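Putative type VI secretion protein (Escherichia coli, PDB 4HH5) is the N-terminal domain of ClpV1, a ClpA/ClpB-family protein of the type VI secretion system that probably binds and hydrolyses ATP through its other domains. Local coordinates at residues E37-H42 with L74-N79; W43-L48 with A68-L73. One frame throughout, in Å; residues are numbered along the deposited sequence.

Contact 1 of 2, residues E37-H42 with L74-N79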
ATOM      1  N   GLU A  37       1.355 -13.380  -9.031  1.00 28.41           N
ATOM      2  CA  GLU A  37       0.648 -12.600  -8.012  1.00 27.42           C
ATOM      3  C   GLU A  37       1.171 -11.209  -7.670  1.00 28.57           C
ATOM      4  O   GLU A  37       2.367 -11.019  -7.482  1.00 27.69           O
ATOM      5  CB  GLU A  37       0.408 -13.441  -6.747  1.00 29.05           C
ATOM      6  CG  GLU A  37      -0.437 -14.703  -7.009  1.00 44.31           C
ATOM      7  CD  GLU A  37      -0.802 -15.525  -5.795  1.00 67.39           C
ATOM      8  OE1 GLU A  37      -1.816 -16.230  -5.796  1.00 64.94           O
ATOM      9  OE2 GLU A  37       0.022 -15.499  -4.751  1.00 59.63           O
ATOM     10  N   ILE A  38       0.245 -10.246  -7.544  1.00 24.38           N
ATOM     11  CA  ILE A  38       0.557  -8.868  -7.159  1.00 23.80           C
ATOM     12  C   ILE A  38       0.522  -8.865  -5.630  1.00 27.31           C
ATOM     13  O   ILE A  38      -0.534  -9.094  -5.033  1.00 27.03           O
ATOM     14  CB  ILE A  38      -0.422  -7.827  -7.786  1.00 26.61           C
ATOM     15  CG1 ILE A  38      -0.520  -7.991  -9.316  1.00 26.54           C
ATOM     16  CG2 ILE A  38      -0.009  -6.396  -7.411  1.00 26.77           C
ATOM     17  CD1 ILE A  38      -1.846  -7.633  -9.925  1.00 30.23           C
ATOM     18  N   THR A  39       1.691  -8.663  -5.006  1.00 23.13           N
ATOM     19  CA  THR A  39       1.835  -8.689  -3.551  1.00 22.47           C
ATOM     20  C   THR A  39       1.850  -7.271  -2.940  1.00 25.49           C
ATOM     21  O   THR A  39       2.098  -6.307  -3.678  1.00 23.85           O
ATOM     22  CB  THR A  39       3.138  -9.408  -3.182  1.00 26.55           C
ATOM     23  OG1 THR A  39       4.224  -8.561  -3.546  1.00 28.03           O
ATOM     24  CG2 THR A  39       3.269 -10.802  -3.813  1.00 22.92           C
ATOM     25  N   PRO A  40       1.677  -7.119  -1.591  1.00 22.05           N
ATOM     26  CA  PRO A  40       1.785  -5.776  -0.988  1.00 21.02           C
ATOM     27  C   PRO A  40       3.165  -5.169  -1.203  1.00 23.75           C
ATOM     28  O   PRO A  40       3.261  -3.957  -1.286  1.00 22.79           O
ATOM     29  CB  PRO A  40       1.508  -6.021   0.503  1.00 22.65           C
ATOM     30  CG  PRO A  40       0.802  -7.329   0.561  1.00 27.38           C
ATOM     31  CD  PRO A  40       1.381  -8.136  -0.558  1.00 23.29           C
ATOM     32  N   GLU A  41       4.226  -6.007  -1.339  1.00 21.63           N
ATOM     33  CA  GLU A  41       5.586  -5.523  -1.604  1.00 21.08           C
ATOM     34  C   GLU A  41       5.651  -4.837  -2.969  1.00 22.82           C
ATOM     35  O   GLU A  41       6.285  -3.783  -3.072  1.00 21.31           O
ATOM     36  CB  GLU A  41       6.634  -6.647  -1.505  1.00 22.70           C
ATOM     37  CG  GLU A  41       6.875  -7.162  -0.095  1.00 26.27           C
ATOM     38  CD  GLU A  41       5.938  -8.245   0.405  1.00 36.19           C
ATOM     39  OE1 GLU A  41       4.912  -8.531  -0.256  1.00 25.16           O
ATOM     40  OE2 GLU A  41       6.246  -8.821   1.469  1.00 29.88           O
ATOM     41  N   HIS A  42       4.977  -5.416  -4.010  1.00 19.03           N
ATOM     42  CA  HIS A  42       4.917  -4.821  -5.359  1.00 18.98           C
ATOM     43  C   HIS A  42       4.237  -3.446  -5.274  1.00 20.06           C
ATOM     44  O   HIS A  42       4.704  -2.482  -5.893  1.00 18.70           O
ATOM     45  CB  HIS A  42       4.129  -5.704  -6.340  1.00 20.28           C
ATOM     46  CG  HIS A  42       4.846  -6.943  -6.793  1.00 24.30           C
ATOM     47  ND1 HIS A  42       4.454  -8.200  -6.366  1.00 26.42           N
ATOM     48  CD2 HIS A  42       5.869  -7.078  -7.667  1.00 26.30           C
ATOM     49  CE1 HIS A  42       5.271  -9.056  -6.963  1.00 25.90           C
ATOM     50  NE2 HIS A  42       6.133  -8.432  -7.762  1.00 26.03           N
ATOM     51  N   LEU A  74      13.730  -4.001  -3.576  1.00 26.14           N
ATOM     52  CA  LEU A  74      14.399  -4.453  -4.804  1.00 27.07           C
ATOM     53  C   LEU A  74      14.924  -5.870  -4.629  1.00 30.44           C
ATOM     54  O   LEU A  74      14.810  -6.680  -5.552  1.00 29.60           O
ATOM     55  CB  LEU A  74      15.583  -3.555  -5.171  1.00 27.83           C
ATOM     56  CG  LEU A  74      15.319  -2.242  -5.876  1.00 33.41           C
ATOM     57  CD1 LEU A  74      16.623  -1.639  -6.311  1.00 33.98           C
ATOM     58  CD2 LEU A  74      14.430  -2.425  -7.097  1.00 35.77           C
ATOM     59  N   GLY A  75      15.515  -6.132  -3.459  1.00 27.34           N
ATOM     60  CA  GLY A  75      16.062  -7.427  -3.075  1.00 27.57           C
ATOM     61  C   GLY A  75      14.972  -8.474  -3.033  1.00 31.88           C
ATOM     62  O   GLY A  75      15.140  -9.570  -3.573  1.00 31.07           O
ATOM     63  N   TRP A  76      13.828  -8.115  -2.427  1.00 28.32           N
ATOM     64  CA  TRP A  76      12.645  -8.957  -2.340  1.00 28.60           C
ATOM     65  C   TRP A  76      12.118  -9.243  -3.753  1.00 33.85           C
ATOM     66  O   TRP A  76      11.778 -10.387  -4.045  1.00 34.33           O
ATOM     67  CB  TRP A  76      11.559  -8.290  -1.471  1.00 27.56           C
ATOM     68  CG  TRP A  76      10.300  -9.097  -1.370  1.00 28.41           C
ATOM     69  CD1 TRP A  76       9.971  -9.983  -0.388  1.00 31.48           C
ATOM     70  CD2 TRP A  76       9.222  -9.125  -2.316  1.00 28.73           C
ATOM     71  NE1 TRP A  76       8.747 -10.547  -0.651  1.00 31.12           N
ATOM     72  CE2 TRP A  76       8.274 -10.053  -1.840  1.00 32.61           C
ATOM     73  CE3 TRP A  76       8.973  -8.465  -3.538  1.00 30.21           C
ATOM     74  CZ2 TRP A  76       7.087 -10.326  -2.528  1.00 32.30           C
ATOM     75  CZ3 TRP A  76       7.815  -8.758  -4.233  1.00 31.64           C
ATOM     76  CH2 TRP A  76       6.882  -9.672  -3.725  1.00 32.49           C
ATOM     77  N   LEU A  77      12.063  -8.212  -4.621  1.00 30.68           N
ATOM     78  CA  LEU A  77      11.593  -8.300  -6.009  1.00 30.99           C
ATOM     79  C   LEU A  77      12.435  -9.289  -6.833  1.00 37.21           C
ATOM     80  O   LEU A  77      11.880 -10.148  -7.527  1.00 37.22           O
ATOM     81  CB  LEU A  77      11.614  -6.897  -6.651  1.00 30.97           C
ATOM     82  CG  LEU A  77      10.952  -6.735  -8.021  1.00 36.06           C
ATOM     83  CD1 LEU A  77       9.431  -6.730  -7.904  1.00 35.73           C
ATOM     84  CD2 LEU A  77      11.425  -5.457  -8.703  1.00 37.98           C
ATOM     85  N   ASP A  78      13.766  -9.189  -6.721  1.00 34.98           N
ATOM     86  CA  ASP A  78      14.709 -10.031  -7.453  1.00 35.52           C
ATOM     87  C   ASP A  78      14.803 -11.467  -6.924  1.00 40.03           C
ATOM     88  O   ASP A  78      15.245 -12.350  -7.661  1.00 39.85           O
ATOM     89  CB  ASP A  78      16.084  -9.349  -7.548  1.00 37.59           C
ATOM     90  CG  ASP A  78      16.062  -7.978  -8.213  1.00 51.31           C
ATOM     91  OD1 ASP A  78      15.240  -7.775  -9.140  1.00 52.89           O
ATOM     92  OD2 ASP A  78      16.865  -7.107  -7.805  1.00 58.08           O
ATOM     93  N   ASN A  79      14.364 -11.706  -5.670  1.00 36.45           N
ATOM     94  CA  ASN A  79      14.370 -13.030  -5.041  1.00 36.63           C
ATOM     95  C   ASN A  79      13.049 -13.779  -5.213  1.00 40.32           C
ATOM     96  O   ASN A  79      12.937 -14.927  -4.786  1.00 39.51           O
ATOM     97  CB  ASN A  79      14.769 -12.945  -3.557  1.00 38.30           C
ATOM     98  CG  ASN A  79      16.185 -12.485  -3.290  1.00 65.28           C
ATOM     99  OD1 ASN A  79      16.979 -12.224  -4.203  1.00 59.86           O
ATOM    100  ND2 ASN A  79      16.518 -12.336  -2.014  1.00 59.32           N
TER

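Contact 2 of 2, residues W43-L48 with A68-L73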
ATOM      1  N   TRP A  43       3.144  -3.368  -4.499  1.00 16.20           N
ATOM      2  CA  TRP A  43       2.375  -2.146  -4.282  1.00 16.20           C
ATOM      3  C   TRP A  43       3.195  -1.091  -3.545  1.00 18.79           C
ATOM      4  O   TRP A  43       3.228   0.053  -3.987  1.00 18.10           O
ATOM      5  CB  TRP A  43       1.090  -2.460  -3.518  1.00 15.66           C
ATOM      6  CG  TRP A  43      -0.016  -1.456  -3.693  1.00 16.71           C
ATOM      7  CD1 TRP A  43      -0.016  -0.346  -4.492  1.00 19.16           C
ATOM      8  CD2 TRP A  43      -1.301  -1.496  -3.061  1.00 16.88           C
ATOM      9  NE1 TRP A  43      -1.220   0.312  -4.385  1.00 18.74           N
ATOM     10  CE2 TRP A  43      -2.033  -0.384  -3.525  1.00 20.31           C
ATOM     11  CE3 TRP A  43      -1.916  -2.385  -2.164  1.00 18.74           C
ATOM     12  CZ2 TRP A  43      -3.351  -0.142  -3.134  1.00 20.08           C
ATOM     13  CZ3 TRP A  43      -3.226  -2.148  -1.781  1.00 20.51           C
ATOM     14  CH2 TRP A  43      -3.929  -1.037  -2.266  1.00 20.96           C
ATOM     15  N   LEU A  44       3.864  -1.465  -2.431  1.00 16.11           N
ATOM     16  CA  LEU A  44       4.689  -0.531  -1.641  1.00 16.19           C
ATOM     17  C   LEU A  44       5.832   0.053  -2.467  1.00 19.43           C
ATOM     18  O   LEU A  44       6.104   1.248  -2.363  1.00 17.99           O
ATOM     19  CB  LEU A  44       5.226  -1.176  -0.344  1.00 16.69           C
ATOM     20  CG  LEU A  44       4.182  -1.479   0.746  1.00 22.00           C
ATOM     21  CD1 LEU A  44       4.701  -2.518   1.719  1.00 22.62           C
ATOM     22  CD2 LEU A  44       3.753  -0.220   1.497  1.00 23.29           C
ATOM     23  N   LEU A  45       6.460  -0.776  -3.322  1.00 17.15           N
ATOM     24  CA  LEU A  45       7.537  -0.344  -4.209  1.00 17.87           C
ATOM     25  C   LEU A  45       7.022   0.798  -5.097  1.00 19.72           C
ATOM     26  O   LEU A  45       7.661   1.842  -5.177  1.00 19.11           O
ATOM     27  CB  LEU A  45       8.005  -1.535  -5.064  1.00 18.93           C
ATOM     28  CG  LEU A  45       9.210  -1.321  -5.987  1.00 25.42           C
ATOM     29  CD1 LEU A  45      10.073  -2.535  -6.012  1.00 26.58           C
ATOM     30  CD2 LEU A  45       8.768  -1.039  -7.420  1.00 29.45           C
ATOM     31  N   LYS A  46       5.859   0.596  -5.742  1.00 16.32           N
ATOM     32  CA  LYS A  46       5.256   1.582  -6.632  1.00 16.47           C
ATOM     33  C   LYS A  46       4.729   2.796  -5.908  1.00 19.54           C
ATOM     34  O   LYS A  46       4.823   3.895  -6.456  1.00 19.01           O
ATOM     35  CB  LYS A  46       4.211   0.955  -7.553  1.00 19.73           C
ATOM     36  CG  LYS A  46       4.842   0.087  -8.643  1.00 24.50           C
ATOM     37  CD  LYS A  46       5.444   0.942  -9.760  1.00 29.78           C
ATOM     38  CE  LYS A  46       6.413   0.167 -10.613  1.00 40.87           C
ATOM     39  NZ  LYS A  46       7.085   1.045 -11.601  1.00 48.72           N
ATOM     40  N   LEU A  47       4.248   2.627  -4.658  1.00 15.78           N
ATOM     41  CA  LEU A  47       3.818   3.770  -3.853  1.00 16.18           C
ATOM     42  C   LEU A  47       5.028   4.677  -3.559  1.00 21.84           C
ATOM     43  O   LEU A  47       4.965   5.885  -3.799  1.00 21.01           O
ATOM     44  CB  LEU A  47       3.141   3.326  -2.545  1.00 15.92           C
ATOM     45  CG  LEU A  47       1.696   2.802  -2.658  1.00 19.51           C
ATOM     46  CD1 LEU A  47       1.325   1.987  -1.411  1.00 19.63           C
ATOM     47  CD2 LEU A  47       0.694   3.953  -2.827  1.00 17.55           C
ATOM     48  N   LEU A  48       6.141   4.079  -3.095  1.00 19.64           N
ATOM     49  CA  LEU A  48       7.381   4.803  -2.799  1.00 20.27           C
ATOM     50  C   LEU A  48       8.001   5.381  -4.063  1.00 24.90           C
ATOM     51  O   LEU A  48       8.611   6.445  -4.003  1.00 24.69           O
ATOM     52  CB  LEU A  48       8.396   3.917  -2.048  1.00 20.60           C
ATOM     53  CG  LEU A  48       7.985   3.405  -0.660  1.00 25.86           C
ATOM     54  CD1 LEU A  48       9.027   2.467  -0.120  1.00 27.02           C
ATOM     55  CD2 LEU A  48       7.748   4.555   0.337  1.00 28.15           C
ATOM     56  N   ALA A  68      17.379   2.334   2.286  1.00 21.16           N
ATOM     57  CA  ALA A  68      17.411   0.959   2.789  1.00 20.90           C
ATOM     58  C   ALA A  68      16.067   0.256   2.554  1.00 23.78           C
ATOM     59  O   ALA A  68      16.058  -0.926   2.215  1.00 23.00           O
ATOM     60  CB  ALA A  68      17.788   0.933   4.256  1.00 21.72           C
ATOM     61  N   ILE A  69      14.939   0.990   2.671  1.00 20.15           N
ATOM     62  CA  ILE A  69      13.608   0.423   2.415  1.00 19.32           C
ATOM     63  C   ILE A  69      13.491   0.061   0.938  1.00 21.70           C
ATOM     64  O   ILE A  69      13.041  -1.036   0.618  1.00 19.16           O
ATOM     65  CB  ILE A  69      12.450   1.355   2.875  1.00 21.81           C
ATOM     66  CG1 ILE A  69      12.544   1.680   4.389  1.00 20.70           C
ATOM     67  CG2 ILE A  69      11.086   0.734   2.523  1.00 23.07           C
ATOM     68  CD1 ILE A  69      11.642   2.824   4.864  1.00 25.35           C
ATOM     69  N   TRP A  70      13.898   0.991   0.045  1.00 20.54           N
ATOM     70  CA  TRP A  70      13.872   0.796  -1.406  1.00 21.73           C
ATOM     71  C   TRP A  70      14.727  -0.416  -1.799  1.00 25.44           C
ATOM     72  O   TRP A  70      14.257  -1.256  -2.559  1.00 25.90           O
ATOM     73  CB  TRP A  70      14.362   2.061  -2.145  1.00 21.22           C
ATOM     74  CG  TRP A  70      14.414   1.889  -3.636  1.00 22.28           C
ATOM     75  CD1 TRP A  70      15.519   1.658  -4.398  1.00 25.36           C
ATOM     76  CD2 TRP A  70      13.292   1.823  -4.525  1.00 21.78           C
ATOM     77  NE1 TRP A  70      15.159   1.492  -5.718  1.00 24.19           N
ATOM     78  CE2 TRP A  70      13.797   1.585  -5.822  1.00 25.48           C
ATOM     79  CE3 TRP A  70      11.904   1.959  -4.353  1.00 22.67           C
ATOM     80  CZ2 TRP A  70      12.962   1.470  -6.942  1.00 24.59           C
ATOM     81  CZ3 TRP A  70      11.083   1.877  -5.467  1.00 23.75           C
ATOM     82  CH2 TRP A  70      11.612   1.634  -6.742  1.00 24.28           C
ATOM     83  N   GLN A  71      15.965  -0.503  -1.277  1.00 22.38           N
ATOM     84  CA  GLN A  71      16.892  -1.613  -1.558  1.00 22.90           C
ATOM     85  C   GLN A  71      16.349  -2.968  -1.096  1.00 25.92           C
ATOM     86  O   GLN A  71      16.525  -3.962  -1.793  1.00 25.17           O
ATOM     87  CB  GLN A  71      18.279  -1.347  -0.953  1.00 24.55           C
ATOM     88  CG  GLN A  71      19.103  -0.288  -1.696  1.00 40.41           C
ATOM     89  CD  GLN A  71      19.455  -0.661  -3.121  1.00 62.49           C
ATOM     90  OE1 GLN A  71      19.807  -1.808  -3.431  1.00 59.60           O
ATOM     91  NE2 GLN A  71      19.384   0.311  -4.019  1.00 53.63           N
ATOM     92  N   SER A  72      15.660  -2.995   0.061  1.00 22.88           N
ATOM     93  CA  SER A  72      15.050  -4.210   0.615  1.00 22.41           C
ATOM     94  C   SER A  72      13.936  -4.701  -0.306  1.00 25.31           C
ATOM     95  O   SER A  72      13.829  -5.904  -0.546  1.00 24.88           O
ATOM     96  CB  SER A  72      14.498  -3.931   2.010  1.00 26.32           C
ATOM     97  OG  SER A  72      15.553  -3.519   2.866  1.00 35.85           O
ATOM     98  N   LEU A  73      13.133  -3.759  -0.849  1.00 20.61           N
ATOM     99  CA  LEU A  73      12.047  -4.064  -1.776  1.00 20.48           C
ATOM    100  C   LEU A  73      12.589  -4.568  -3.103  1.00 27.10           C
ATOM    101  O   LEU A  73      12.025  -5.518  -3.648  1.00 26.37           O
ATOM    102  CB  LEU A  73      11.091  -2.870  -1.963  1.00 20.14           C
ATOM    103  CG  LEU A  73      10.145  -2.574  -0.793  1.00 23.84           C
ATOM    104  CD1 LEU A  73       9.508  -1.209  -0.948  1.00 23.43           C
ATOM    105  CD2 LEU A  73       9.047  -3.642  -0.660  1.00 24.96           C
TER

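Contact 1 of 2, residues E37-H42 with L74-N79
Across this contact E41 lies opposite W76 and H42 opposite L77, with CA atoms 7.9 Å apart for the first pair, so the first turn of helix 40-50 faces the last turns of helix 66-78 through side chains alone. W76 does most of the bridging. With its CG anti to the backbone N (chi1 179°), the indole is carried out across the gap, and E41 lies over one of its faces. There E41 CB sits 3.5 Å from the centroid of the six-membered ring, nearly on the ring normal, in a CH-pi contact. A bend at chi2 (85°) then folds the E41 chain along the indole, stacking the carboxylate almost parallel to it, while OE2 is taken up by the backbone N of R130. The benzo edge of W76 points at the face of H42, a T-shaped pair with planes at 83°. L77 CD1 also meets the imidazole, 3.6 Å from H42 CD2. In the ring plane, H42 ND1 is 3.1 Å from T39 N in a nearly straight hydrogen bond, which helps fix the rotation of the imidazole; T39 and H42 fit a capping box at the helix start, though the T39 OG1 half is less certain. Behind this surface, I38 and P40 pack on helix 92-107, I38 and H42 touch helix 17-32, and strand 37-38 pairs in parallel with strand 89-90.

Contact 2 of 2, residues W43-L48 with A68-L73
L45 and W70 meet with the leucine at the outer end of the indole: L45 CG lies 3.7 Å from W70 CZ3, and CD2 approaches the adjoining CH2. The two side chains both start anti to their backbone N (W70 chi1 177°), which swings the indole across to the opposite helix. Its benzo edge also faces the backbone, CZ3 lying 3.4 Å from L45 O, with that oxygen close to the ring plane. L73 is directed toward helix 40-50, and L45 slides past it in the opposite direction, CD1 coming within 4.2 Å of L73 CB. L73 CD1 reaches further, to 3.9 Å from L45 N, with L44 CB more loosely beside it. One turn on, L48 projects toward the partner helix and crosses both I69 and L73 at about a right angle. Its CD1 is the shared methyl, 3.8 Å from I69 CG2 and equally far from L73 CD1. Segments 43-48 and 68-73 run roughly antiparallel, their axes 10.2 Å apart at closest approach and inclined at 141°, a spacing spanned by leucine and isoleucine branches together with the W70 indole. L44 and L48 also touch L55 of helix 54-61, and L44 and I69 meet L134, so the apolar layer continues beyond the pair. No hydrogen bond or salt bridge joins the two segments; shape and burial of hydrocarbon hold them, consistent with hydrophobic core packing in the mainly helical Clp N-terminal domain.

In the fold
Contacts 1 and 2 are successive portions of one interface between helix 40-50 and helix 66-78, their centres about 9 Å apart. The segments of contact 2 run roughly antiparallel, and along the chain contact 2 is nested within the loop closed by contact 1. The two join directly: E41 O packs 3.7 Å from L73 CD2, and L77 CD2 lies 4.2 Å from L45 CD1. Along the interface the chemistry changes from aromatic and polar groups around the start of helix 40-50 to aliphatic packing with a tryptophan edge in contact 2. Both lie on the same side of the chain's centre, within the Clp repeat region, and neither includes a bound ligand.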